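Hypothetical protein (Legionella pneumophila subsp. pneumophila, PDB 4KH9) is of unknown function but binds calcium and consists of three domains of the DUF4785 family. Local coordinates at residues A[281-292]-A[322-333]. Numbering follows the deposited sequence.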
ATOM      1  N   LEU A 281     -23.144  32.501  -4.830  1.00 54.72           N
ATOM      2  CA  LEU A 281     -23.195  31.223  -5.553  1.00 52.67           C
ATOM      3  C   LEU A 281     -23.302  30.082  -4.565  1.00 54.07           C
ATOM      4  O   LEU A 281     -22.306  29.688  -3.958  1.00 53.82           O
ATOM      5  CB  LEU A 281     -21.958  31.070  -6.446  1.00 52.51           C
ATOM      6  CG  LEU A 281     -22.041  30.127  -7.640  1.00 56.78           C
ATOM      7  CD1 LEU A 281     -23.411  30.172  -8.352  1.00 57.42           C
ATOM      8  CD2 LEU A 281     -20.928  30.423  -8.613  1.00 59.81           C
ATOM      9  N   THR A 282     -24.532  29.573  -4.375  1.00 48.55           N
ATOM     10  CA  THR A 282     -24.810  28.538  -3.392  1.00 46.06           C
ATOM     11  C   THR A 282     -25.436  27.334  -4.071  1.00 48.05           C
ATOM     12  O   THR A 282     -26.329  27.470  -4.918  1.00 48.36           O
ATOM     13  CB  THR A 282     -25.702  29.104  -2.270  1.00 53.19           C
ATOM     14  OG1 THR A 282     -25.073  30.252  -1.718  1.00 53.63           O
ATOM     15  CG2 THR A 282     -25.919  28.128  -1.145  1.00 48.80           C
ATOM     16  N   PHE A 283     -24.948  26.147  -3.684  1.00 41.05           N
ATOM     17  CA  PHE A 283     -25.413  24.873  -4.216  1.00 39.79           C
ATOM     18  C   PHE A 283     -25.912  24.007  -3.100  1.00 43.02           C
ATOM     19  O   PHE A 283     -25.476  24.169  -1.961  1.00 42.41           O
ATOM     20  CB  PHE A 283     -24.294  24.147  -4.989  1.00 40.45           C
ATOM     21  CG  PHE A 283     -23.705  24.940  -6.123  1.00 42.65           C
ATOM     22  CD1 PHE A 283     -22.665  25.840  -5.899  1.00 45.53           C
ATOM     23  CD2 PHE A 283     -24.216  24.826  -7.411  1.00 45.68           C
ATOM     24  CE1 PHE A 283     -22.168  26.627  -6.934  1.00 47.16           C
ATOM     25  CE2 PHE A 283     -23.703  25.604  -8.453  1.00 49.10           C
ATOM     26  CZ  PHE A 283     -22.683  26.497  -8.203  1.00 47.22           C
ATOM     27  N   VAL A 284     -26.834  23.096  -3.420  1.00 39.76           N
ATOM     28  CA  VAL A 284     -27.395  22.139  -2.472  1.00 39.21           C
ATOM     29  C   VAL A 284     -27.248  20.728  -3.060  1.00 41.67           C
ATOM     30  O   VAL A 284     -27.537  20.511  -4.234  1.00 41.41           O
ATOM     31  CB  VAL A 284     -28.855  22.432  -2.017  1.00 44.12           C
ATOM     32  CG1 VAL A 284     -28.911  23.589  -1.025  1.00 44.36           C
ATOM     33  CG2 VAL A 284     -29.801  22.670  -3.188  1.00 44.67           C
ATOM     34  N   VAL A 285     -26.776  19.788  -2.253  1.00 38.67           N
ATOM     35  CA  VAL A 285     -26.580  18.400  -2.688  1.00 38.93           C
ATOM     36  C   VAL A 285     -27.331  17.483  -1.747  1.00 41.05           C
ATOM     37  O   VAL A 285     -27.183  17.616  -0.529  1.00 40.59           O
ATOM     38  CB  VAL A 285     -25.080  17.978  -2.777  1.00 44.59           C
ATOM     39  CG1 VAL A 285     -24.902  16.678  -3.575  1.00 44.74           C
ATOM     40  CG2 VAL A 285     -24.220  19.068  -3.380  1.00 45.27           C
ATOM     41  N   THR A 286     -28.070  16.502  -2.298  1.00 36.21           N
ATOM     42  CA  THR A 286     -28.744  15.483  -1.490  1.00 36.30           C
ATOM     43  C   THR A 286     -27.699  14.390  -1.166  1.00 40.63           C
ATOM     44  O   THR A 286     -26.875  14.038  -2.021  1.00 40.09           O
ATOM     45  CB  THR A 286     -30.000  14.954  -2.214  1.00 46.13           C
ATOM     46  OG1 THR A 286     -30.967  15.997  -2.299  1.00 47.09           O
ATOM     47  CG2 THR A 286     -30.621  13.752  -1.530  1.00 48.08           C
ATOM     48  N   VAL A 287     -27.718  13.884   0.071  1.00 37.67           N
ATOM     49  CA  VAL A 287     -26.787  12.864   0.559  1.00 36.71           C
ATOM     50  C   VAL A 287     -27.581  11.744   1.249  1.00 41.20           C
ATOM     51  O   VAL A 287     -28.439  12.024   2.072  1.00 40.66           O
ATOM     52  CB  VAL A 287     -25.714  13.470   1.532  1.00 39.66           C
ATOM     53  CG1 VAL A 287     -24.626  12.462   1.882  1.00 37.88           C
ATOM     54  CG2 VAL A 287     -25.097  14.759   0.999  1.00 40.32           C
ATOM     55  N   ASP A 288     -27.282  10.492   0.916  1.00 39.95           N
ATOM     56  CA  ASP A 288     -27.850   9.310   1.556  1.00 40.73           C
ATOM     57  C   ASP A 288     -26.761   8.755   2.507  1.00 40.84           C
ATOM     58  O   ASP A 288     -25.664   8.471   2.056  1.00 40.21           O
ATOM     59  CB  ASP A 288     -28.328   8.274   0.513  1.00 43.82           C
ATOM     60  CG  ASP A 288     -29.074   7.084   1.109  1.00 61.65           C
ATOM     61  OD1 ASP A 288     -29.756   7.263   2.149  1.00 64.16           O
ATOM     62  OD2 ASP A 288     -29.017   5.989   0.511  1.00 71.08           O
ATOM     63  N   VAL A 289     -27.022   8.733   3.807  1.00 36.25           N
ATOM     64  CA  VAL A 289     -26.049   8.315   4.831  1.00 35.41           C
ATOM     65  C   VAL A 289     -26.507   6.987   5.443  1.00 41.50           C
ATOM     66  O   VAL A 289     -27.672   6.868   5.827  1.00 41.71           O
ATOM     67  CB  VAL A 289     -25.876   9.426   5.929  1.00 37.42           C
ATOM     68  CG1 VAL A 289     -24.934   8.983   7.034  1.00 36.08           C
ATOM     69  CG2 VAL A 289     -25.415  10.752   5.334  1.00 36.71           C
ATOM     70  N   ALA A 290     -25.580   6.014   5.559  1.00 38.94           N
ATOM     71  CA  ALA A 290     -25.835   4.691   6.134  1.00 38.14           C
ATOM     72  C   ALA A 290     -25.348   4.612   7.577  1.00 42.92           C
ATOM     73  O   ALA A 290     -25.946   3.886   8.376  1.00 43.28           O
ATOM     74  CB  ALA A 290     -25.145   3.618   5.292  1.00 37.96           C
ATOM     75  N   THR A 291     -24.245   5.326   7.908  1.00 38.13           N
ATOM     76  CA  THR A 291     -23.632   5.296   9.244  1.00 38.49           C
ATOM     77  C   THR A 291     -23.430   6.714   9.781  1.00 42.41           C
ATOM     78  O   THR A 291     -22.889   7.563   9.076  1.00 41.55           O
ATOM     79  CB  THR A 291     -22.297   4.530   9.186  1.00 45.61           C
ATOM     80  OG1 THR A 291     -22.580   3.152   8.999  1.00 48.76           O
ATOM     81  CG2 THR A 291     -21.449   4.684  10.441  1.00 43.14           C
ATOM     82  N   ALA A 292     -23.831   6.937  11.051  1.00 38.27           N
ATOM     83  CA  ALA A 292     -23.685   8.196  11.774  1.00 38.09           C
ATOM     84  C   ALA A 292     -22.194   8.547  11.883  1.00 40.19           C
ATOM     85  O   ALA A 292     -21.399   7.756  12.403  1.00 39.98           O
ATOM     86  CB  ALA A 292     -24.328   8.086  13.162  1.00 38.63           C
ATOM     87  N   LEU A 322     -23.624  13.760  10.441  1.00 34.87           N
ATOM     88  CA  LEU A 322     -24.836  13.281   9.773  1.00 34.01           C
ATOM     89  C   LEU A 322     -25.257  11.917  10.319  1.00 39.78           C
ATOM     90  O   LEU A 322     -24.462  10.982  10.345  1.00 38.23           O
ATOM     91  CB  LEU A 322     -24.653  13.198   8.231  1.00 32.57           C
ATOM     92  CG  LEU A 322     -24.290  14.486   7.469  1.00 35.30           C
ATOM     93  CD1 LEU A 322     -23.814  14.177   6.063  1.00 33.68           C
ATOM     94  CD2 LEU A 322     -25.443  15.488   7.441  1.00 38.60           C
ATOM     95  N   GLU A 323     -26.517  11.805  10.738  1.00 39.46           N
ATOM     96  CA  GLU A 323     -27.089  10.540  11.207  1.00 38.97           C
ATOM     97  C   GLU A 323     -27.539   9.729   9.991  1.00 44.25           C
ATOM     98  O   GLU A 323     -27.725  10.340   8.922  1.00 42.33           O
ATOM     99  CB  GLU A 323     -28.283  10.812  12.161  1.00 40.62           C
ATOM    100  CG  GLU A 323     -27.912  11.347  13.532  1.00 47.07           C
ATOM    101  CD  GLU A 323     -27.257  10.356  14.475  1.00 56.21           C
ATOM    102  OE1 GLU A 323     -27.544   9.141  14.367  1.00 57.95           O
ATOM    103  OE2 GLU A 323     -26.498  10.806  15.360  1.00 53.35           O
ATOM    104  N   PRO A 324     -27.790   8.388  10.098  1.00 42.09           N
ATOM    105  CA  PRO A 324     -28.306   7.647   8.926  1.00 40.83           C
ATOM    106  C   PRO A 324     -29.596   8.280   8.372  1.00 43.69           C
ATOM    107  O   PRO A 324     -30.423   8.766   9.138  1.00 43.58           O
ATOM    108  CB  PRO A 324     -28.566   6.253   9.482  1.00 42.43           C
ATOM    109  CG  PRO A 324     -27.664   6.141  10.662  1.00 46.96           C
ATOM    110  CD  PRO A 324     -27.647   7.494  11.271  1.00 43.18           C
ATOM    111  N   GLY A 325     -29.715   8.330   7.052  1.00 39.70           N
ATOM    112  CA  GLY A 325     -30.876   8.899   6.368  1.00 39.31           C
ATOM    113  C   GLY A 325     -30.520   9.813   5.212  1.00 43.90           C
ATOM    114  O   GLY A 325     -29.370   9.834   4.753  1.00 43.55           O
ATOM    115  N   LYS A 326     -31.511  10.565   4.713  1.00 41.35           N
ATOM    116  CA  LYS A 326     -31.337  11.504   3.609  1.00 41.65           C
ATOM    117  C   LYS A 326     -31.147  12.913   4.155  1.00 44.18           C
ATOM    118  O   LYS A 326     -31.800  13.295   5.133  1.00 42.92           O
ATOM    119  CB  LYS A 326     -32.515  11.457   2.619  1.00 46.20           C
ATOM    120  CG  LYS A 326     -32.496  10.241   1.700  1.00 71.22           C
ATOM    121  CD  LYS A 326     -33.660  10.244   0.672  1.00 87.85           C
ATOM    122  CE  LYS A 326     -35.003   9.791   1.223  1.00 99.26           C
ATOM    123  NZ  LYS A 326     -36.096   9.938   0.226  1.00108.12           N
ATOM    124  N   HIS A 327     -30.184  13.661   3.571  1.00 39.55           N
ATOM    125  CA  HIS A 327     -29.858  15.026   3.988  1.00 39.48           C
ATOM    126  C   HIS A 327     -29.583  15.938   2.790  1.00 46.45           C
ATOM    127  O   HIS A 327     -29.290  15.449   1.698  1.00 45.34           O
ATOM    128  CB  HIS A 327     -28.617  15.046   4.895  1.00 39.25           C
ATOM    129  CG  HIS A 327     -28.694  14.188   6.116  1.00 42.45           C
ATOM    130  ND1 HIS A 327     -29.159  14.686   7.310  1.00 44.54           N
ATOM    131  CD2 HIS A 327     -28.296  12.907   6.298  1.00 43.01           C
ATOM    132  CE1 HIS A 327     -29.065  13.685   8.172  1.00 43.35           C
ATOM    133  NE2 HIS A 327     -28.563  12.593   7.602  1.00 42.72           N
ATOM    134  N   VAL A 328     -29.686  17.253   3.003  1.00 44.55           N
ATOM    135  CA  VAL A 328     -29.379  18.247   1.983  0.50 45.05           C
ATOM    136  C   VAL A 328     -28.209  19.083   2.532  1.00 49.87           C
ATOM    137  O   VAL A 328     -28.324  19.685   3.611  1.00 51.63           O
ATOM    138  CB  VAL A 328     -30.600  19.108   1.543  0.50 49.31           C
ATOM    139  CG1 VAL A 328     -30.204  20.105   0.461  0.50 48.95           C
ATOM    140  CG2 VAL A 328     -31.757  18.232   1.054  0.50 49.47           C
ATOM    141  N   LEU A 329     -27.071  19.043   1.838  1.00 43.86           N
ATOM    142  CA  LEU A 329     -25.880  19.793   2.230  1.00 42.92           C
ATOM    143  C   LEU A 329     -25.733  20.993   1.326  1.00 43.77           C
ATOM    144  O   LEU A 329     -25.995  20.898   0.133  1.00 42.44           O
ATOM    145  CB  LEU A 329     -24.616  18.927   2.199  1.00 42.39           C
ATOM    146  CG  LEU A 329     -24.212  18.262   3.507  1.00 47.19           C
ATOM    147  CD1 LEU A 329     -25.303  17.307   4.038  1.00 47.39           C
ATOM    148  CD2 LEU A 329     -22.945  17.487   3.309  1.00 50.78           C
ATOM    149  N   GLN A 330     -25.344  22.112   1.901  1.00 38.83           N
ATOM    150  CA  GLN A 330     -25.211  23.367   1.204  1.00 39.91           C
ATOM    151  C   GLN A 330     -23.759  23.839   1.178  1.00 43.23           C
ATOM    152  O   GLN A 330     -23.072  23.734   2.176  1.00 41.97           O
ATOM    153  CB  GLN A 330     -26.092  24.395   1.940  1.00 42.67           C
ATOM    154  CG  GLN A 330     -26.508  25.567   1.098  1.00 54.96           C
ATOM    155  CD  GLN A 330     -27.202  26.606   1.932  1.00 65.64           C
ATOM    156  OE1 GLN A 330     -26.622  27.645   2.257  1.00 68.15           O
ATOM    157  NE2 GLN A 330     -28.433  26.324   2.356  1.00 41.77           N
ATOM    158  N   PHE A 331     -23.289  24.354   0.043  1.00 40.87           N
ATOM    159  CA  PHE A 331     -21.939  24.904  -0.066  1.00 40.92           C
ATOM    160  C   PHE A 331     -22.008  26.126  -0.947  1.00 44.13           C
ATOM    161  O   PHE A 331     -22.882  26.206  -1.810  1.00 44.29           O
ATOM    162  CB  PHE A 331     -20.890  23.880  -0.550  1.00 42.92           C
ATOM    163  CG  PHE A 331     -21.056  23.320  -1.936  1.00 45.84           C
ATOM    164  CD1 PHE A 331     -21.850  22.198  -2.162  1.00 49.21           C
ATOM    165  CD2 PHE A 331     -20.392  23.892  -3.018  1.00 48.84           C
ATOM    166  CE1 PHE A 331     -21.989  21.668  -3.447  1.00 50.63           C
ATOM    167  CE2 PHE A 331     -20.548  23.374  -4.306  1.00 52.05           C
ATOM    168  CZ  PHE A 331     -21.324  22.249  -4.509  1.00 50.27           C
ATOM    169  N   THR A 332     -21.121  27.098  -0.687  1.00 40.24           N
ATOM    170  CA  THR A 332     -21.111  28.403  -1.335  1.00 41.04           C
ATOM    171  C   THR A 332     -19.733  28.798  -1.845  1.00 45.12           C
ATOM    172  O   THR A 332     -18.727  28.454  -1.234  1.00 42.72           O
ATOM    173  CB  THR A 332     -21.568  29.474  -0.292  1.00 46.72           C
ATOM    174  OG1 THR A 332     -22.738  29.045   0.389  1.00 47.62           O
ATOM    175  CG2 THR A 332     -21.815  30.851  -0.903  1.00 43.96           C
ATOM    176  N   PHE A 333     -19.709  29.593  -2.917  1.00 45.04           N
ATOM    177  CA  PHE A 333     -18.502  30.199  -3.475  1.00 45.93           C
ATOM    178  C   PHE A 333     -18.640  31.721  -3.441  1.00 56.55           C
ATOM    179  O   PHE A 333     -19.765  32.238  -3.433  1.00 56.88           O
ATOM    180  CB  PHE A 333     -18.207  29.708  -4.903  1.00 45.82           C
ATOM    181  CG  PHE A 333     -18.022  28.217  -5.020  1.00 44.43           C
ATOM    182  CD1 PHE A 333     -16.845  27.607  -4.599  1.00 44.37           C
ATOM    183  CD2 PHE A 333     -19.014  27.419  -5.577  1.00 44.02           C
ATOM    184  CE1 PHE A 333     -16.665  26.231  -4.745  1.00 42.43           C
ATOM    185  CE2 PHE A 333     -18.827  26.046  -5.712  1.00 44.05           C
ATOM    186  CZ  PHE A 333     -17.667  25.457  -5.268  1.00 40.05           C
TER
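Strands 281-289 and 325-333 pair antiparallel, with two backbone hydrogen bonds in each of the pairs Phe283 with Phe331, Val285 with Leu329, Val287 with His327 and Val289 with Gly325. Phe283, Phe331 and Phe333 lie on the buried face and form an aromatic cluster. A chi1 of 64° turns the Phe331 ring toward strand 281-289. There Phe283 CB sits over one face of the Phe331 ring, a CH-pi contact of 3.8 Å to the centroid. Val285 CG2 meets the ring edge, 3.4 Å from Phe331 CE1. The Phe283 and Phe333 rings meet at their edges, neither lying over the other's face, with planes at 69°. Further along, Val289 CG2 packs 3.7 Å from His327 CD2. His327 NE2 donates to Glu323 O (2.7 Å), which holds the imidazole to the backbone just before its strand. On the other face, Thr282 CG2 touches Gln330 CG at 3.5 Å, and Val284 CB lies against Val328 CG1. Leu297 of strand 293-302 and Leu349 of strand 345-353 touch the Phe331 side chain from the facing sheet. This is a strand pair at the edge of one sheet of a beta sandwich, packed on the facing sheet across a largely apolar core, consistent with the E-set assignment of the C-terminal domain.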